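Local atomic coordinates of nigritoxine (Vibrio nigripulchritudo, PDB entry 5M41), a protein that acts as a bacterial toxin against crustaceans and insects and has a new fold. Residues Glu548-Arg553 / Asn624-Leu629; Tyr580-His585 / Val630-Thr635. One frame throughout, in Å; residues are numbered along the deposited sequence.

In the fold
From the N terminus, the chain passes a five-stranded sheet and the magnesium site at Val189, Glu192 and Asp195, then reaches the C-terminal part of the toxin, where both contacts lie. Helix 546-555 follows the four-stranded antiparallel sheet that ends with strand 538-542. The six-stranded antiparallel sheet then begins, and residues 580-585 lead into its strand 583-589. After strand 594-601 and two helices comes helix 625-632, whose first half closes the loop of contact 1 and whose second half, with the turn beyond it, closes that of contact 2. The two loops cross because their segments alternate. The centres of the two contacts lie about 11 Å apart, joined where Leu629 packs on Tyr580 and Arg553 on Phe633.

Contact 1 of 2, residues Glu548-Arg553 / Asn624-Leu629; sequences EEFDFR and NEMEWL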
ATOM      1  N   GLU A 548      17.039 -13.634   9.937  1.00 52.14           N
ATOM      2  CA  GLU A 548      18.155 -12.811  10.377  1.00 50.64           C
ATOM      3  C   GLU A 548      19.391 -12.953   9.464  1.00 49.31           C
ATOM      4  O   GLU A 548      20.043 -11.947   9.157  1.00 46.31           O
ATOM      5  CB  GLU A 548      18.498 -13.112  11.842  1.00 54.36           C
ATOM      6  CG  GLU A 548      19.204 -11.968  12.546  1.00 58.03           C
ATOM      7  CD  GLU A 548      19.667 -12.329  13.958  1.00 62.22           C
ATOM      8  OE1 GLU A 548      19.081 -13.233  14.592  1.00 62.78           O
ATOM      9  OE2 GLU A 548      20.629 -11.701  14.435  1.00 63.07           O
ATOM     10  N   GLU A 549      19.726 -14.187   9.053  1.00 49.46           N
ATOM     11  CA  GLU A 549      20.828 -14.397   8.071  1.00 48.10           C
ATOM     12  C   GLU A 549      20.526 -13.664   6.760  1.00 46.72           C
ATOM     13  O   GLU A 549      21.421 -13.069   6.139  1.00 44.11           O
ATOM     14  CB  GLU A 549      21.077 -15.881   7.750  1.00 48.00           C
ATOM     15  CG  GLU A 549      22.320 -16.070   6.878  1.00 50.84           C
ATOM     16  CD  GLU A 549      22.750 -17.522   6.701  1.00 53.78           C
ATOM     17  OE1 GLU A 549      22.739 -18.275   7.701  1.00 54.77           O
ATOM     18  OE2 GLU A 549      23.098 -17.914   5.551  1.00 52.99           O
ATOM     19  N   PHE A 550      19.265 -13.721   6.344  1.00 44.51           N
ATOM     20  CA  PHE A 550      18.843 -13.051   5.103  1.00 44.32           C
ATOM     21  C   PHE A 550      19.092 -11.545   5.222  1.00 44.29           C
ATOM     22  O   PHE A 550      19.671 -10.938   4.333  1.00 41.56           O
ATOM     23  CB  PHE A 550      17.365 -13.358   4.783  1.00 43.41           C
ATOM     24  CG  PHE A 550      16.854 -12.693   3.522  1.00 42.09           C
ATOM     25  CD1 PHE A 550      17.099 -13.249   2.275  1.00 41.88           C
ATOM     26  CD2 PHE A 550      16.113 -11.512   3.596  1.00 42.05           C
ATOM     27  CE1 PHE A 550      16.606 -12.654   1.120  1.00 40.39           C
ATOM     28  CE2 PHE A 550      15.621 -10.912   2.444  1.00 43.31           C
ATOM     29  CZ  PHE A 550      15.875 -11.486   1.203  1.00 40.60           C
ATOM     30  N   ASP A 551      18.674 -10.955   6.339  1.00 46.80           N
ATOM     31  CA  ASP A 551      18.878  -9.531   6.565  1.00 48.01           C
ATOM     32  C   ASP A 551      20.393  -9.212   6.654  1.00 47.43           C
ATOM     33  O   ASP A 551      20.878  -8.238   6.058  1.00 45.47           O
ATOM     34  CB  ASP A 551      18.112  -9.101   7.822  1.00 50.41           C
ATOM     35  CG  ASP A 551      18.309  -7.639   8.167  1.00 52.85           C
ATOM     36  OD1 ASP A 551      17.952  -6.758   7.362  1.00 56.68           O
ATOM     37  OD2 ASP A 551      18.814  -7.357   9.266  1.00 58.36           O
ATOM     38  N   PHE A 552      21.150 -10.047   7.369  1.00 45.83           N
ATOM     39  CA  PHE A 552      22.596  -9.850   7.410  1.00 45.34           C
ATOM     40  C   PHE A 552      23.199  -9.875   6.010  1.00 43.95           C
ATOM     41  O   PHE A 552      24.030  -9.029   5.660  1.00 43.90           O
ATOM     42  CB  PHE A 552      23.294 -10.887   8.283  1.00 45.38           C
ATOM     43  CG  PHE A 552      24.788 -10.910   8.100  1.00 45.81           C
ATOM     44  CD1 PHE A 552      25.591  -9.988   8.755  1.00 47.31           C
ATOM     45  CD2 PHE A 552      25.388 -11.847   7.271  1.00 44.79           C
ATOM     46  CE1 PHE A 552      26.966  -9.995   8.589  1.00 46.54           C
ATOM     47  CE2 PHE A 552      26.766 -11.865   7.089  1.00 46.16           C
ATOM     48  CZ  PHE A 552      27.558 -10.936   7.754  1.00 47.86           C
ATOM     49  N   ARG A 553      22.767 -10.846   5.214  1.00 41.90           N
ATOM     50  CA  ARG A 553      23.316 -11.027   3.873  1.00 43.66           C
ATOM     51  C   ARG A 553      23.009  -9.854   2.959  1.00 43.76           C
ATOM     52  O   ARG A 553      23.815  -9.532   2.098  1.00 43.77           O
ATOM     53  CB  ARG A 553      22.841 -12.334   3.257  1.00 42.33           C
ATOM     54  CG  ARG A 553      23.587 -13.560   3.768  1.00 44.62           C
ATOM     55  CD  ARG A 553      23.039 -14.797   3.086  1.00 42.37           C
ATOM     56  NE  ARG A 553      23.754 -16.022   3.417  1.00 42.21           N
ATOM     57  CZ  ARG A 553      24.903 -16.416   2.867  1.00 43.59           C
ATOM     58  NH1 ARG A 553      25.538 -15.667   1.957  1.00 43.20           N
ATOM     59  NH2 ARG A 553      25.435 -17.573   3.247  1.00 43.18           N
ATOM     60  N   ASN A 624       8.637 -20.735   1.797  1.00 60.25           N
ATOM     61  CA  ASN A 624       9.098 -19.404   2.112  1.00 57.82           C
ATOM     62  C   ASN A 624      10.374 -19.089   1.307  1.00 54.75           C
ATOM     63  O   ASN A 624      11.354 -19.853   1.334  1.00 52.12           O
ATOM     64  CB  ASN A 624       9.361 -19.357   3.610  1.00 59.53           C
ATOM     65  CG  ASN A 624       9.900 -18.027   4.078  1.00 59.16           C
ATOM     66  OD1 ASN A 624      10.902 -17.534   3.588  1.00 55.47           O
ATOM     67  ND2 ASN A 624       9.251 -17.467   5.080  1.00 63.07           N
ATOM     68  N   GLU A 625      10.342 -17.976   0.577  1.00 51.55           N
ATOM     69  CA  GLU A 625      11.396 -17.653  -0.368  1.00 50.44           C
ATOM     70  C   GLU A 625      12.669 -17.257   0.362  1.00 48.09           C
ATOM     71  O   GLU A 625      13.773 -17.602  -0.054  1.00 47.39           O
ATOM     72  CB  GLU A 625      10.947 -16.562  -1.344  1.00 49.46           C
ATOM     73  CG  GLU A 625      11.954 -16.301  -2.467  1.00 49.37           C
ATOM     74  CD  GLU A 625      11.520 -15.176  -3.395  1.00 50.34           C
ATOM     75  OE1 GLU A 625      10.330 -14.832  -3.359  1.00 51.58           O
ATOM     76  OE2 GLU A 625      12.358 -14.636  -4.153  1.00 50.07           O
ATOM     77  N   MET A 626      12.499 -16.533   1.457  1.00 48.20           N
ATOM     78  CA  MET A 626      13.595 -16.147   2.329  1.00 51.30           C
ATOM     79  C   MET A 626      14.344 -17.378   2.871  1.00 51.18           C
ATOM     80  O   MET A 626      15.586 -17.441   2.846  1.00 48.80           O
ATOM     81  CB  MET A 626      13.016 -15.313   3.472  1.00 53.58           C
ATOM     82  CG  MET A 626      14.026 -14.575   4.312  1.00 56.80           C
ATOM     83  SD  MET A 626      13.219 -13.321   5.337  1.00 61.66           S
ATOM     84  CE  MET A 626      12.606 -12.238   4.089  1.00 61.48           C
ATOM     85  N   GLU A 627      13.578 -18.352   3.362  1.00 50.45           N
ATOM     86  CA  GLU A 627      14.148 -19.595   3.857  1.00 50.84           C
ATOM     87  C   GLU A 627      14.846 -20.305   2.689  1.00 49.45           C
ATOM     88  O   GLU A 627      15.957 -20.833   2.850  1.00 47.80           O
ATOM     89  CB  GLU A 627      13.059 -20.481   4.488  1.00 53.63           C
ATOM     90  CG  GLU A 627      12.530 -19.951   5.820  1.00 56.63           C
ATOM     91  CD  GLU A 627      11.461 -20.825   6.467  1.00 58.60           C
ATOM     92  OE1 GLU A 627      10.869 -21.693   5.813  1.00 61.77           O
ATOM     93  OE2 GLU A 627      11.183 -20.636   7.658  1.00 66.43           O
ATOM     94  N   TRP A 628      14.218 -20.283   1.507  1.00 46.02           N
ATOM     95  CA  TRP A 628      14.791 -20.978   0.361  1.00 45.56           C
ATOM     96  C   TRP A 628      16.157 -20.438   0.013  1.00 44.29           C
ATOM     97  O   TRP A 628      17.083 -21.210  -0.260  1.00 45.98           O
ATOM     98  CB  TRP A 628      13.837 -20.981  -0.844  1.00 44.30           C
ATOM     99  CG  TRP A 628      14.296 -21.891  -1.966  1.00 44.60           C
ATOM    100  CD1 TRP A 628      13.828 -23.167  -2.279  1.00 45.51           C
ATOM    101  CD2 TRP A 628      15.353 -21.626  -2.952  1.00 41.42           C
ATOM    102  NE1 TRP A 628      14.498 -23.679  -3.368  1.00 45.23           N
ATOM    103  CE2 TRP A 628      15.432 -22.815  -3.803  1.00 43.23           C
ATOM    104  CE3 TRP A 628      16.217 -20.559  -3.197  1.00 41.33           C
ATOM    105  CZ2 TRP A 628      16.331 -22.905  -4.861  1.00 42.15           C
ATOM    106  CZ3 TRP A 628      17.122 -20.662  -4.262  1.00 39.24           C
ATOM    107  CH2 TRP A 628      17.176 -21.806  -5.066  1.00 42.19           C
ATOM    108  N   LEU A 629      16.302 -19.113   0.028  1.00 44.20           N
ATOM    109  CA  LEU A 629      17.552 -18.454  -0.382  1.00 43.21           C
ATOM    110  C   LEU A 629      18.694 -18.627   0.628  1.00 44.26           C
ATOM    111  O   LEU A 629      19.852 -18.823   0.246  1.00 44.87           O
ATOM    112  CB  LEU A 629      17.309 -16.959  -0.657  1.00 43.42           C
ATOM    113  CG  LEU A 629      16.481 -16.686  -1.926  1.00 44.22           C
ATOM    114  CD1 LEU A 629      15.920 -15.261  -1.954  1.00 43.09           C
ATOM    115  CD2 LEU A 629      17.310 -16.995  -3.173  1.00 42.13           C
TER
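Helix-to-helix packing through a Met-aromatic contact joins helix 546-555 to the start of helix 625-632, with the ring of Phe550 set against Met626 and Leu629. The backbones come nearest at Phe550 and Met626, their CA atoms 6.7 Å apart. Phe550 CB points toward the second helix, and CG stands anti to the backbone N (chi1 180°), which sets the ring against Met626. Met626 CG lies over one face of the ring, 3.9 Å from its centroid, a CH-pi contact that is closest at Phe550 CG, 3.5 Å from Met626 CG. The two side chains cross at about a right angle. A bend at chi3 (-65°) takes Met626 CE to Phe550 CD2 at 3.6 Å, while the sulfur meets the ring obliquely, SD standing 4.5 Å from the centroid. Leu629 CD1 touches farther along the ring, 4.1 Å from Phe550 CE1. Phe550, Met626 and Leu629 are all buried; Pro579 packs beside Phe550, and Tyr609 beside Leu629. Asn624 is the N-cap of the second helix: its OD1 accepts from Glu627 N, which sits above the carbonyl plane. On the first helix Arg553 is held by Tyr511 and the carbonyl of Asn577, and it forms a side-on salt bridge with Glu549, NE and NH2 both reaching OE2; Arg553 NE lies 2.9 Å from Glu549 OE2, on its anti lone pair.

Contact 2 of 2, residues Tyr580-His585 / Val630-Thr635; sequences YSFVHH and VRKFKT
Lys632, the first residue of a type I beta turn that runs to Thr635, reaches across to the Ser581 carbonyl, just ahead of strand 583-589 of the six-stranded antiparallel sheet. Its CB points toward residues 580-585, and CG is anti to the backbone N (chi1 166°). The chain then bends at chi2 (-97°) and runs on extended. Lys632 CD sits over the centre of the Phe633 ring, 3.9 Å above its plane, so neighbouring residues of the turn pack on each other. Next along, Lys632 CE passes 3.2 Å from Ser581 O and meets the ring of Phe582 obliquely, 4.1 Å from CD1. At the tip, Lys632 NZ donates a hydrogen bond of 2.8 Å to Ser581 O, tilted 25° from the carbonyl plane. The same ammonium forms a salt bridge with Glu602, whose backbone also bonds to that of Phe582; NZ thus joins the turn to Ser581 and Glu602, and the carboxylate probably offsets the charge of this buried lysine. Phe633 CZ also approaches the Ser581 carbonyl, while Arg553 makes a cation-pi contact with the Phe633 ring. Tyr609 meets the ring of Phe582. Thr635 N closes the turn by bonding to Lys632 O. Just before it, Arg631 O accepts from Lys634 N and, on the opposite face of its carbonyl plane, from Thr635 OG1, 2.7 Å from Arg631 O.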
ATOM      1  N   TYR A 580      20.815 -13.298  -3.186  1.00 37.82           N
ATOM      2  CA  TYR A 580      20.347 -13.617  -4.542  1.00 39.20           C
ATOM      3  C   TYR A 580      21.486 -14.006  -5.483  1.00 38.64           C
ATOM      4  O   TYR A 580      21.322 -13.984  -6.703  1.00 40.04           O
ATOM      5  CB  TYR A 580      19.602 -12.405  -5.127  1.00 37.59           C
ATOM      6  CG  TYR A 580      18.319 -12.074  -4.391  1.00 36.66           C
ATOM      7  CD1 TYR A 580      17.111 -12.685  -4.735  1.00 37.09           C
ATOM      8  CD2 TYR A 580      18.313 -11.143  -3.366  1.00 37.61           C
ATOM      9  CE1 TYR A 580      15.929 -12.372  -4.058  1.00 38.02           C
ATOM     10  CE2 TYR A 580      17.145 -10.812  -2.697  1.00 37.86           C
ATOM     11  CZ  TYR A 580      15.966 -11.436  -3.032  1.00 38.67           C
ATOM     12  OH  TYR A 580      14.840 -11.082  -2.347  1.00 40.35           O
ATOM     13  N   SER A 581      22.658 -14.287  -4.924  1.00 38.60           N
ATOM     14  CA  SER A 581      23.814 -14.685  -5.724  1.00 39.24           C
ATOM     15  C   SER A 581      23.754 -16.149  -6.115  1.00 40.36           C
ATOM     16  O   SER A 581      23.587 -17.019  -5.240  1.00 41.16           O
ATOM     17  CB  SER A 581      25.097 -14.466  -4.935  1.00 40.98           C
ATOM     18  OG  SER A 581      26.188 -15.015  -5.645  1.00 40.58           O
ATOM     19  N   PHE A 582      23.935 -16.415  -7.416  1.00 38.60           N
ATOM     20  CA  PHE A 582      23.984 -17.785  -7.966  1.00 39.48           C
ATOM     21  C   PHE A 582      25.310 -18.049  -8.664  1.00 41.29           C
ATOM     22  O   PHE A 582      25.434 -18.985  -9.490  1.00 41.91           O
ATOM     23  CB  PHE A 582      22.798 -18.051  -8.906  1.00 38.73           C
ATOM     24  CG  PHE A 582      21.471 -18.013  -8.200  1.00 37.79           C
ATOM     25  CD1 PHE A 582      20.986 -19.144  -7.545  1.00 37.80           C
ATOM     26  CD2 PHE A 582      20.738 -16.829  -8.136  1.00 38.10           C
ATOM     27  CE1 PHE A 582      19.786 -19.096  -6.843  1.00 38.40           C
ATOM     28  CE2 PHE A 582      19.533 -16.769  -7.432  1.00 38.11           C
ATOM     29  CZ  PHE A 582      19.061 -17.906  -6.788  1.00 38.74           C
ATOM     30  N   VAL A 583      26.304 -17.233  -8.302  1.00 40.87           N
ATOM     31  CA  VAL A 583      27.661 -17.335  -8.848  1.00 41.00           C
ATOM     32  C   VAL A 583      28.708 -17.240  -7.742  1.00 43.13           C
ATOM     33  O   VAL A 583      28.416 -16.822  -6.621  1.00 42.64           O
ATOM     34  CB  VAL A 583      27.963 -16.227  -9.900  1.00 41.16           C
ATOM     35  CG1 VAL A 583      27.057 -16.371 -11.127  1.00 37.50           C
ATOM     36  CG2 VAL A 583      27.840 -14.829  -9.288  1.00 37.23           C
ATOM     37  N   HIS A 584      29.932 -17.627  -8.080  1.00 44.24           N
ATOM     38  CA  HIS A 584      31.101 -17.385  -7.246  1.00 45.82           C
ATOM     39  C   HIS A 584      32.277 -17.483  -8.163  1.00 45.93           C
ATOM     40  O   HIS A 584      32.121 -17.903  -9.330  1.00 45.45           O
ATOM     41  CB  HIS A 584      31.189 -18.379  -6.083  1.00 47.20           C
ATOM     42  CG  HIS A 584      31.199 -19.828  -6.514  1.00 49.91           C
ATOM     43  ND1 HIS A 584      32.313 -20.444  -6.975  1.00 52.69           N
ATOM     44  CD2 HIS A 584      30.192 -20.781  -6.531  1.00 50.45           C
ATOM     45  CE1 HIS A 584      32.026 -21.721  -7.275  1.00 51.81           C
ATOM     46  NE2 HIS A 584      30.728 -21.928  -7.007  1.00 52.93           N
ATOM     47  N   HIS A 585      33.451 -17.058  -7.694  1.00 45.75           N
ATOM     48  CA  HIS A 585      34.674 -17.303  -8.441  1.00 47.70           C
ATOM     49  C   HIS A 585      35.634 -18.158  -7.661  1.00 49.84           C
ATOM     50  O   HIS A 585      35.521 -18.274  -6.448  1.00 51.56           O
ATOM     51  CB  HIS A 585      35.335 -16.026  -8.952  1.00 47.07           C
ATOM     52  CG  HIS A 585      35.746 -15.051  -7.869  1.00 51.12           C
ATOM     53  ND1 HIS A 585      36.998 -15.006  -7.367  1.00 50.69           N
ATOM     54  CD2 HIS A 585      35.032 -14.023  -7.242  1.00 50.29           C
ATOM     55  CE1 HIS A 585      37.079 -14.014  -6.456  1.00 51.20           C
ATOM     56  NE2 HIS A 585      35.869 -13.418  -6.378  1.00 50.68           N
ATOM     57  N   VAL A 630      18.362 -18.546   1.910  1.00 43.13           N
ATOM     58  CA  VAL A 630      19.325 -18.797   2.960  1.00 43.13           C
ATOM     59  C   VAL A 630      19.780 -20.252   2.839  1.00 44.88           C
ATOM     60  O   VAL A 630      20.970 -20.523   2.885  1.00 43.87           O
ATOM     61  CB  VAL A 630      18.733 -18.490   4.363  1.00 43.09           C
ATOM     62  CG1 VAL A 630      19.618 -19.052   5.477  1.00 44.36           C
ATOM     63  CG2 VAL A 630      18.560 -16.981   4.536  1.00 42.52           C
ATOM     64  N   ARG A 631      18.836 -21.175   2.642  1.00 45.20           N
ATOM     65  CA  ARG A 631      19.168 -22.601   2.569  1.00 47.67           C
ATOM     66  C   ARG A 631      20.004 -22.950   1.331  1.00 48.50           C
ATOM     67  O   ARG A 631      20.757 -23.922   1.342  1.00 49.19           O
ATOM     68  CB  ARG A 631      17.897 -23.444   2.645  1.00 51.93           C
ATOM     69  CG  ARG A 631      18.110 -24.950   2.657  1.00 54.81           C
ATOM     70  CD  ARG A 631      16.796 -25.693   2.855  1.00 59.27           C
ATOM     71  NE  ARG A 631      15.777 -25.278   1.889  1.00 62.21           N
ATOM     72  CZ  ARG A 631      14.612 -24.719   2.218  1.00 64.29           C
ATOM     73  NH1 ARG A 631      14.299 -24.522   3.489  1.00 64.34           N
ATOM     74  NH2 ARG A 631      13.751 -24.369   1.276  1.00 61.49           N
ATOM     75  N   LYS A 632      19.894 -22.142   0.273  1.00 48.17           N
ATOM     76  CA  LYS A 632      20.630 -22.378  -0.976  1.00 46.41           C
ATOM     77  C   LYS A 632      22.136 -22.453  -0.715  1.00 46.68           C
ATOM     78  O   LYS A 632      22.818 -23.295  -1.297  1.00 46.50           O
ATOM     79  CB  LYS A 632      20.257 -21.315  -2.042  1.00 48.44           C
ATOM     80  CG  LYS A 632      21.148 -21.192  -3.282  1.00 49.69           C
ATOM     81  CD  LYS A 632      22.173 -20.073  -3.106  1.00 53.43           C
ATOM     82  CE  LYS A 632      23.200 -20.075  -4.224  1.00 55.16           C
ATOM     83  NZ  LYS A 632      24.452 -19.322  -3.888  1.00 52.00           N
ATOM     84  N   PHE A 633      22.631 -21.614   0.190  1.00 45.53           N
ATOM     85  CA  PHE A 633      24.060 -21.528   0.472  1.00 47.96           C
ATOM     86  C   PHE A 633      24.640 -22.756   1.216  1.00 50.91           C
ATOM     87  O   PHE A 633      25.858 -22.893   1.317  1.00 50.64           O
ATOM     88  CB  PHE A 633      24.365 -20.225   1.219  1.00 47.14           C
ATOM     89  CG  PHE A 633      24.190 -18.993   0.363  1.00 45.94           C
ATOM     90  CD1 PHE A 633      25.189 -18.590  -0.513  1.00 43.61           C
ATOM     91  CD2 PHE A 633      23.011 -18.253   0.419  1.00 45.34           C
ATOM     92  CE1 PHE A 633      25.026 -17.462  -1.297  1.00 45.84           C
ATOM     93  CE2 PHE A 633      22.826 -17.140  -0.390  1.00 44.70           C
ATOM     94  CZ  PHE A 633      23.834 -16.742  -1.251  1.00 44.73           C
ATOM     95  N   LYS A 634      23.751 -23.633   1.700  1.00 51.81           N
ATOM     96  CA  LYS A 634      24.094 -24.861   2.422  1.00 54.21           C
ATOM     97  C   LYS A 634      23.829 -26.084   1.564  1.00 55.30           C
ATOM     98  O   LYS A 634      24.065 -27.208   2.004  1.00 58.66           O
ATOM     99  CB  LYS A 634      23.240 -24.984   3.685  1.00 55.54           C
ATOM    100  CG  LYS A 634      23.426 -23.868   4.703  1.00 56.77           C
ATOM    101  CD  LYS A 634      22.244 -23.839   5.662  1.00 60.74           C
ATOM    102  CE  LYS A 634      22.552 -22.965   6.867  1.00 61.21           C
ATOM    103  NZ  LYS A 634      21.358 -22.178   7.265  1.00 64.62           N
ATOM    104  N   THR A 635      23.340 -25.868   0.342  1.00 53.57           N
ATOM    105  CA  THR A 635      22.896 -26.949  -0.526  1.00 52.92           C
ATOM    106  C   THR A 635      23.847 -27.160  -1.707  1.00 54.78           C
ATOM    107  O   THR A 635      24.211 -26.213  -2.402  1.00 55.15           O
ATOM    108  CB  THR A 635      21.453 -26.671  -1.021  1.00 53.26           C
ATOM    109  OG1 THR A 635      20.630 -26.304   0.097  1.00 52.56           O
ATOM    110  CG2 THR A 635      20.847 -27.907  -1.738  1.00 53.18           C
TER